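Local atomic coordinates of cysteine synthase (Fusobacterium nucleatum subsp. nucleatum, PDB entry 5Z5C), a protein that binds pyridoxal 5'-phosphate and probably acts as a cysteine synthase and L-cysteine desulfhydrase, releasing hydrogen sulfide from cysteine. Residues B[154-157]-B[158-161]. Residues are numbered along the deposited sequence; the frame is centred on the assembly and turned at random.
Sequences NLYN and SEAH
With CG of Asn157 trans to its own N (chi1 -179°) and CG of His161 swung back beside the backbone N (chi1 -59°), the amide and the imidazole one helical turn apart are brought to the same water. It donates to Asn157 OD1 at 3.0 Å and lies 2.8 Å from His161 NE2, at the ring edge and in the ring plane; the His161 side chain also comes within about 4 Å of pyridoxal phosphate, nearest atoms. Direct contact is looser, OD1 of Asn157 approaching CD2 of His161 to 3.9 Å with amide and ring planes 69° apart. The other end of the amide is also tied down, ND2 of Asn157 bonding Thr189 OG1, from a residue that binds the cofactor, and Gln151 O; together with the water these fix its rotation.

Farther round the helix, Glu159 runs alongside Tyr156 in the same direction, its OE1 3.9 Å from ring atom CD1, a van der Waals approach; OE1 is hydrogen-bonded to Tyr56 OH and to NZ of the dimethylated lysine at position 60. Along the backbone, Leu155 O takes the amide of Glu159 at 2.9 Å and Tyr156 O that of Ala160 at 2.8 Å. Asn154 is the N-cap: its OD1 receives Tyr156 N at 3.0 Å from above the carbonyl plane, while ND2 reaches Pro149 O.

This is the capped start of helix 155-163. Tyr156, Asn157, Ala160 and His161 pack on helix 50-57, whereas Ser158 and His161 meet helix 191-196, which follows strand 182-186 and the glycine-rich turn at the cofactor.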
loop_
_atom_site.group_PDB
_atom_site.type_symbol
_atom_site.label_atom_id
_atom_site.label_comp_id
_atom_site.label_asym_id
_atom_site.label_seq_id
_atom_site.Cartn_x
_atom_site.Cartn_y
_atom_site.Cartn_z
ATOM N N ASN B 154 4.828 -25.638 1.574
ATOM C CA ASN B 154 5.923 -25.326 2.502
ATOM C C ASN B 154 5.339 -24.934 3.881
ATOM O O ASN B 154 4.549 -23.998 3.988
ATOM C CB ASN B 154 6.823 -24.209 1.889
ATOM C CG ASN B 154 8.072 -23.929 2.701
ATOM O OD1 ASN B 154 8.181 -24.330 3.862
ATOM N ND2 ASN B 154 9.038 -23.220 2.087
ATOM N N LEU B 155 5.719 -25.671 4.930
ATOM C CA LEU B 155 5.289 -25.363 6.310
ATOM C C LEU B 155 5.697 -23.985 6.849
ATOM O O LEU B 155 5.044 -23.442 7.747
ATOM C CB LEU B 155 5.778 -26.459 7.279
ATOM C CG LEU B 155 4.959 -27.770 7.299
ATOM C CD1 LEU B 155 5.499 -28.742 8.347
ATOM C CD2 LEU B 155 3.479 -27.496 7.551
ATOM N N TYR B 156 6.794 -23.443 6.322
ATOM C CA TYR B 156 7.236 -22.083 6.660
ATOM C C TYR B 156 6.098 -21.051 6.385
ATOM O O TYR B 156 5.985 -20.059 7.085
ATOM C CB TYR B 156 8.481 -21.700 5.852
ATOM C CG TYR B 156 9.767 -22.481 6.242
ATOM C CD1 TYR B 156 9.721 -23.557 7.120
ATOM C CD2 TYR B 156 10.999 -22.124 5.711
ATOM C CE1 TYR B 156 10.877 -24.256 7.463
ATOM C CE2 TYR B 156 12.156 -22.811 6.046
ATOM C CZ TYR B 156 12.089 -23.875 6.921
ATOM O OH TYR B 156 13.240 -24.551 7.249
ATOM N N ASN B 157 5.292 -21.310 5.356
ATOM C CA ASN B 157 4.153 -20.497 4.997
ATOM C C ASN B 157 3.115 -20.424 6.147
ATOM O O ASN B 157 2.923 -19.352 6.747
ATOM C CB ASN B 157 3.564 -21.014 3.693
ATOM C CG ASN B 157 2.372 -20.220 3.213
ATOM O OD1 ASN B 157 1.868 -19.355 3.913
ATOM N ND2 ASN B 157 1.917 -20.516 2.009
ATOM N N SER B 158 2.501 -21.548 6.505
ATOM C CA SER B 158 1.582 -21.566 7.624
ATOM C C SER B 158 2.237 -21.079 8.907
ATOM O O SER B 158 1.594 -20.356 9.682
ATOM C CB SER B 158 0.910 -22.958 7.839
ATOM O OG SER B 158 1.857 -23.967 8.135
ATOM N N GLU B 159 3.496 -21.442 9.121
ATOM C CA GLU B 159 4.223 -21.000 10.312
ATOM C C GLU B 159 4.356 -19.489 10.366
ATOM O O GLU B 159 4.321 -18.928 11.443
ATOM C CB GLU B 159 5.653 -21.555 10.384
ATOM C CG GLU B 159 5.824 -23.028 10.790
ATOM C CD GLU B 159 7.223 -23.558 10.526
ATOM O OE1 GLU B 159 8.193 -22.775 10.623
ATOM O OE2 GLU B 159 7.357 -24.754 10.189
ATOM N N ALA B 160 4.611 -18.861 9.214
ATOM C CA ALA B 160 4.716 -17.378 9.140
ATOM C C ALA B 160 3.515 -16.734 9.821
ATOM O O ALA B 160 3.668 -15.845 10.662
ATOM C CB ALA B 160 4.821 -16.923 7.696
ATOM N N HIS B 161 2.333 -17.267 9.535
ATOM C CA HIS B 161 1.090 -16.710 10.037
ATOM C C HIS B 161 0.773 -17.141 11.456
ATOM O O HIS B 161 0.144 -16.386 12.194
ATOM C CB HIS B 161 -0.056 -17.002 9.068
ATOM C CG HIS B 161 0.174 -16.438 7.710
ATOM N ND1 HIS B 161 0.614 -15.150 7.512
ATOM C CD2 HIS B 161 0.087 -16.995 6.482
ATOM C CE1 HIS B 161 0.753 -14.930 6.219
ATOM N NE2 HIS B 161 0.456 -16.038 5.570
HETATM O O HOH W 1 0.083 -17.102 3.052
#